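Local atomic coordinates of AP endonuclease, family protein 2 (Mycobacterium smegmatis, PDB entry 5TNV), a protein that binds a magnesium ion in a xylose isomerase-like TIM barrel and may act as an endonuclease. Residues Ile127-Gly141 with Leu179-Glu193. Residues are numbered along the deposited sequence; the frame is centred on the assembly and turned at random.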
loop_
_atom_site.group_PDB
_atom_site.type_symbol
_atom_site.label_atom_id
_atom_site.label_comp_id
_atom_site.label_asym_id
_atom_site.label_seq_id
_atom_site.Cartn_x
_atom_site.Cartn_y
_atom_site.Cartn_z
ATOM N N ILE A 127 25.390 -19.600 -18.650
ATOM C CA ILE A 127 24.719 -20.143 -19.823
ATOM C C ILE A 127 24.893 -21.648 -19.901
ATOM O O ILE A 127 23.949 -22.332 -20.309
ATOM C CB ILE A 127 25.155 -19.389 -21.084
ATOM C CG1 ILE A 127 24.656 -17.941 -21.074
ATOM C CG2 ILE A 127 24.730 -20.134 -22.349
ATOM C CD1 ILE A 127 25.241 -17.044 -22.142
ATOM N N ASP A 128 26.048 -22.190 -19.535
ATOM C CA ASP A 128 26.187 -23.633 -19.449
ATOM C C ASP A 128 25.453 -24.273 -18.299
ATOM O O ASP A 128 24.912 -25.355 -18.458
ATOM C CB ASP A 128 27.703 -24.027 -19.390
ATOM C CG ASP A 128 28.313 -23.956 -20.772
ATOM O OD1 ASP A 128 27.644 -24.155 -21.820
ATOM O OD2 ASP A 128 29.525 -23.695 -20.820
ATOM N N LEU A 129 25.353 -23.594 -17.151
ATOM C CA LEU A 129 24.629 -24.134 -16.017
ATOM C C LEU A 129 23.125 -24.109 -16.192
ATOM O O LEU A 129 22.400 -25.017 -15.705
ATOM C CB LEU A 129 25.002 -23.371 -14.713
ATOM C CG LEU A 129 26.397 -23.737 -14.179
ATOM C CD1 LEU A 129 26.923 -22.674 -13.234
ATOM C CD2 LEU A 129 26.340 -25.088 -13.492
ATOM N N ALA A 130 22.614 -23.077 -16.846
ATOM C CA ALA A 130 21.159 -22.855 -16.902
ATOM C C ALA A 130 20.387 -24.041 -17.381
ATOM O O ALA A 130 19.394 -24.435 -16.761
ATOM C CB ALA A 130 20.903 -21.592 -17.700
ATOM N N PRO A 131 20.705 -24.704 -18.511
ATOM C CA PRO A 131 19.866 -25.797 -18.952
ATOM C C PRO A 131 19.804 -26.959 -17.952
ATOM O O PRO A 131 18.801 -27.662 -17.928
ATOM C CB PRO A 131 20.536 -26.301 -20.261
ATOM C CG PRO A 131 21.395 -25.185 -20.714
ATOM C CD PRO A 131 21.805 -24.452 -19.463
ATOM N N SER A 132 20.860 -27.148 -17.169
ATOM C CA SER A 132 20.833 -28.245 -16.214
ATOM C C SER A 132 19.740 -28.072 -15.157
ATOM O O SER A 132 19.322 -29.073 -14.599
ATOM C CB SER A 132 22.187 -28.439 -15.531
ATOM O OG SER A 132 22.419 -27.474 -14.497
ATOM N N PHE A 133 19.321 -26.853 -14.901
ATOM C CA PHE A 133 18.254 -26.535 -13.958
ATOM C C PHE A 133 16.901 -26.411 -14.624
ATOM O O PHE A 133 15.896 -26.245 -13.944
ATOM C CB PHE A 133 18.590 -25.226 -13.229
ATOM C CG PHE A 133 19.745 -25.333 -12.250
ATOM C CD1 PHE A 133 19.520 -25.845 -10.982
ATOM C CD2 PHE A 133 21.029 -24.953 -12.574
ATOM C CE1 PHE A 133 20.550 -25.929 -10.091
ATOM C CE2 PHE A 133 22.072 -25.060 -11.673
ATOM C CZ PHE A 133 21.823 -25.569 -10.423
ATOM N N GLY A 134 16.856 -26.433 -15.950
ATOM C CA GLY A 134 15.655 -26.157 -16.718
ATOM C C GLY A 134 15.397 -24.656 -16.930
ATOM O O GLY A 134 14.298 -24.258 -17.352
ATOM N N ALA A 135 16.365 -23.812 -16.622
ATOM C CA ALA A 135 16.203 -22.388 -16.801
ATOM C C ALA A 135 16.299 -22.009 -18.286
ATOM O O ALA A 135 17.039 -22.641 -19.058
ATOM C CB ALA A 135 17.250 -21.607 -16.024
ATOM N N THR A 136 15.553 -20.991 -18.676
ATOM C CA THR A 136 15.464 -20.610 -20.098
ATOM C C THR A 136 16.054 -19.243 -20.403
ATOM O O THR A 136 16.111 -18.858 -21.569
ATOM C CB THR A 136 14.018 -20.673 -20.629
ATOM O OG1 THR A 136 13.236 -19.724 -19.888
ATOM C CG2 THR A 136 13.428 -22.070 -20.440
ATOM N N ILE A 137 16.518 -18.511 -19.369
ATOM C CA ILE A 137 17.052 -17.176 -19.523
ATOM C C ILE A 137 18.271 -16.998 -18.651
ATOM O O ILE A 137 18.240 -17.369 -17.465
ATOM C CB ILE A 137 16.001 -16.103 -19.131
ATOM C CG1 ILE A 137 14.821 -16.032 -20.094
ATOM C CG2 ILE A 137 16.671 -14.716 -18.894
ATOM C CD1 ILE A 137 15.212 -15.432 -21.468
ATOM N N VAL A 138 19.310 -16.396 -19.227
ATOM C CA VAL A 138 20.352 -15.735 -18.453
ATOM C C VAL A 138 20.203 -14.237 -18.757
ATOM O O VAL A 138 20.127 -13.855 -19.945
ATOM C CB VAL A 138 21.753 -16.254 -18.775
ATOM C CG1 VAL A 138 22.861 -15.398 -18.146
ATOM C CG2 VAL A 138 21.850 -17.718 -18.349
ATOM N N ASN A 139 20.153 -13.413 -17.726
ATOM C CA ASN A 139 19.933 -11.984 -17.835
ATOM C C ASN A 139 21.191 -11.234 -17.403
ATOM O O ASN A 139 21.793 -11.534 -16.377
ATOM C CB ASN A 139 18.741 -11.611 -16.934
ATOM C CG ASN A 139 18.509 -10.149 -16.716
ATOM O OD1 ASN A 139 17.739 -9.521 -17.449
ATOM N ND2 ASN A 139 19.172 -9.577 -15.725
ATOM N N THR A 140 21.549 -10.225 -18.214
ATOM C CA THR A 140 22.649 -9.332 -17.916
ATOM C C THR A 140 22.197 -7.891 -18.103
ATOM O O THR A 140 21.311 -7.610 -18.915
ATOM C CB THR A 140 23.857 -9.704 -18.807
ATOM O OG1 THR A 140 25.028 -9.043 -18.361
ATOM C CG2 THR A 140 23.639 -9.361 -20.267
ATOM N N GLY A 141 22.813 -6.979 -17.377
ATOM C CA GLY A 141 22.577 -5.576 -17.580
ATOM C C GLY A 141 23.858 -4.782 -17.404
ATOM O O GLY A 141 24.924 -5.338 -17.159
ATOM N N LEU A 179 27.621 -13.764 -26.128
ATOM C CA LEU A 179 26.758 -14.487 -25.205
ATOM C C LEU A 179 25.530 -15.044 -25.874
ATOM O O LEU A 179 25.129 -16.191 -25.607
ATOM C CB LEU A 179 26.392 -13.588 -24.001
ATOM C CG LEU A 179 27.568 -13.231 -23.079
ATOM C CD1 LEU A 179 27.102 -12.153 -22.073
ATOM C CD2 LEU A 179 28.104 -14.448 -22.356
ATOM N N GLY A 180 24.921 -14.261 -26.763
ATOM C CA GLY A 180 23.768 -14.764 -27.482
ATOM C C GLY A 180 24.062 -16.009 -28.323
ATOM O O GLY A 180 23.222 -16.926 -28.388
ATOM N N ASP A 181 25.225 -16.065 -28.986
ATOM C CA ASP A 181 25.587 -17.276 -29.725
ATOM C C ASP A 181 25.589 -18.497 -28.820
ATOM O O ASP A 181 25.086 -19.580 -29.180
ATOM C CB ASP A 181 26.927 -17.128 -30.423
ATOM C CG ASP A 181 27.020 -16.145 -31.540
ATOM O OD1 ASP A 181 25.979 -15.787 -32.105
ATOM O OD2 ASP A 181 28.154 -15.760 -31.864
ATOM N N HIS A 182 26.170 -18.345 -27.636
ATOM C CA HIS A 182 26.277 -19.451 -26.658
ATOM C C HIS A 182 24.894 -19.844 -26.151
ATOM O O HIS A 182 24.571 -21.028 -26.058
ATOM C CB HIS A 182 27.290 -19.087 -25.593
ATOM C CG HIS A 182 27.663 -20.183 -24.656
ATOM N ND1 HIS A 182 28.506 -19.920 -23.604
ATOM C CD2 HIS A 182 27.351 -21.498 -24.610
ATOM C CE1 HIS A 182 28.669 -21.083 -22.951
ATOM N NE2 HIS A 182 27.993 -22.029 -23.533
ATOM N N ALA A 183 24.109 -18.821 -25.814
ATOM C CA ALA A 183 22.717 -19.096 -25.381
ATOM C C ALA A 183 21.961 -19.896 -26.422
ATOM O O ALA A 183 21.300 -20.890 -26.119
ATOM C CB ALA A 183 22.028 -17.757 -25.040
ATOM N N ARG A 184 22.018 -19.422 -27.688
ATOM C CA ARG A 184 21.308 -20.111 -28.761
ATOM C C ARG A 184 21.692 -21.582 -28.866
ATOM O O ARG A 184 20.863 -22.477 -28.944
ATOM C CB ARG A 184 21.547 -19.412 -30.088
ATOM C CG ARG A 184 20.658 -19.906 -31.208
ATOM C CD ARG A 184 21.092 -19.622 -32.597
ATOM N NE ARG A 184 21.090 -18.291 -33.050
ATOM C CZ ARG A 184 22.152 -17.558 -33.420
ATOM N NH1 ARG A 184 21.874 -16.343 -33.842
ATOM N NH2 ARG A 184 23.425 -17.931 -33.374
ATOM N N THR A 185 22.991 -21.842 -28.830
ATOM C CA THR A 185 23.488 -23.231 -28.893
ATOM C C THR A 185 22.932 -24.077 -27.756
ATOM O O THR A 185 22.677 -25.270 -27.936
ATOM C CB THR A 185 25.013 -23.196 -28.856
ATOM O OG1 THR A 185 25.420 -22.494 -30.029
ATOM C CG2 THR A 185 25.621 -24.604 -28.806
ATOM N N ASN A 186 22.743 -23.490 -26.589
ATOM C CA ASN A 186 22.221 -24.163 -25.419
ATOM C C ASN A 186 20.711 -24.189 -25.315
ATOM O O ASN A 186 20.181 -24.665 -24.312
ATOM C CB ASN A 186 22.836 -23.601 -24.143
ATOM C CG ASN A 186 24.269 -24.048 -23.959
ATOM O OD1 ASN A 186 24.889 -24.659 -24.837
ATOM N ND2 ASN A 186 24.812 -23.822 -22.770
ATOM N N GLY A 187 20.028 -23.723 -26.354
ATOM C CA GLY A 187 18.575 -23.773 -26.380
ATOM C C GLY A 187 17.916 -22.740 -25.475
ATOM O O GLY A 187 16.723 -22.939 -25.171
ATOM N N ILE A 188 18.605 -21.692 -25.070
ATOM C CA ILE A 188 18.051 -20.690 -24.180
ATOM C C ILE A 188 18.258 -19.326 -24.808
ATOM O O ILE A 188 18.705 -19.201 -25.950
ATOM C CB ILE A 188 18.681 -20.816 -22.769
ATOM C CG1 ILE A 188 20.146 -20.439 -22.710
ATOM C CG2 ILE A 188 18.432 -22.180 -22.182
ATOM C CD1 ILE A 188 20.646 -20.099 -21.318
ATOM N N GLN A 189 17.927 -18.258 -24.073
ATOM C CA GLN A 189 18.170 -16.906 -24.559
ATOM C C GLN A 189 18.848 -16.054 -23.502
ATOM O O GLN A 189 18.755 -16.339 -22.282
ATOM C CB GLN A 189 16.891 -16.227 -25.031
ATOM C CG GLN A 189 16.226 -16.927 -26.190
ATOM C CD GLN A 189 15.037 -16.148 -26.749
ATOM O OE1 GLN A 189 14.899 -14.966 -26.575
ATOM N NE2 GLN A 189 14.204 -16.850 -27.475
ATOM N N LEU A 190 19.514 -15.001 -23.983
ATOM C CA LEU A 190 20.045 -13.911 -23.171
ATOM C C LEU A 190 19.019 -12.776 -23.099
ATOM O O LEU A 190 18.408 -12.475 -24.137
ATOM C CB LEU A 190 21.336 -13.406 -23.796
ATOM C CG LEU A 190 22.138 -12.396 -22.949
ATOM C CD1 LEU A 190 22.829 -13.126 -21.818
ATOM C CD2 LEU A 190 23.105 -11.669 -23.852
ATOM N N SER A 191 18.873 -12.168 -21.947
ATOM C CA SER A 191 18.039 -10.988 -21.802
ATOM C C SER A 191 18.899 -9.827 -21.281
ATOM O O SER A 191 19.831 -10.040 -20.513
ATOM C CB SER A 191 16.857 -11.233 -20.881
ATOM O OG SER A 191 15.873 -10.222 -21.048
ATOM N N LEU A 192 18.539 -8.621 -21.729
ATOM C CA LEU A 192 19.218 -7.386 -21.388
ATOM C C LEU A 192 18.332 -6.494 -20.543
ATOM O O LEU A 192 17.285 -6.030 -20.976
ATOM C CB LEU A 192 19.603 -6.606 -22.657
ATOM C CG LEU A 192 20.331 -7.404 -23.753
ATOM C CD1 LEU A 192 20.583 -6.497 -24.944
ATOM C CD2 LEU A 192 21.627 -8.007 -23.204
ATOM N N GLU A 193 18.754 -6.295 -19.285
ATOM C CA GLU A 193 17.938 -5.599 -18.292
ATOM C C GLU A 193 18.025 -4.087 -18.440
ATOM O O GLU A 193 19.082 -3.473 -18.202
ATOM C CB GLU A 193 18.378 -6.047 -16.885
ATOM C CG GLU A 193 17.565 -5.443 -15.783
ATOM C CD GLU A 193 17.985 -5.969 -14.406
ATOM O OE1 GLU A 193 18.721 -6.967 -14.334
ATOM O OE2 GLU A 193 17.520 -5.373 -13.383
HETATM O O HOH W 1 27.609 -24.897 -24.796
#
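Strands 137-141 and 189-193 run side by side in parallel, V138 and T140 each using both N and O in a ladder that starts at Q189 N to T136 O, while helices 127-133 and 179-185 pack 9.8 Å apart, their axes 27° from parallel. Between the helices, I127 lays CG2 over the centre of the H182 ring, a CH-pi contact 3.7 Å from the centroid, and sends CD1 to L179 CD2 (3.9 Å). At the rim of the same ring, NE2 donates to D128 OD1 (2.8 Å), reaching it from above the carboxylate plane, and ND1 is hydrogen-bonded to H124. The H182 side chain swings CG away from its own backbone N (chi1 -171°), which places the ring beside I127 and D128. N186, the residue following helix 179-185, splits its amide ND2 between D128 OD1 and I127 O, both 3.0 Å away and both close to the amide plane. A water donates to both D128 OD1 and N186 OD1; with H182 NE2 and N186 ND2 this gives D128 OD1 three donors. I188 joins the helix and strand layers: CD1 meets A130 CB (3.9 Å) and V138 CG2, and CG2 lies against A135 O. Its CG1 sits between the backbone N and carbonyl carbon (chi1 68°), which carries CD1 inward. On the V138 face, T140 CG2 touches L192 CD2. On the opposite face, which carries N139, S191 and E193, N139 ND2 donates to E193 OE1 on its anti side (3.0 Å), and N139 OD1 bonds N221 of the next strand but one. This second-shell amide probably helps orient E193, whose OE2 binds magnesium together with D223 and H252. Helix 116-133 with strand 137-141 and helix 169-185 with strand 189-193 thus pair helix to helix and strand to strand, as neighbouring parts of a TIM barrel do, with E193 at the C-terminal end of its strand.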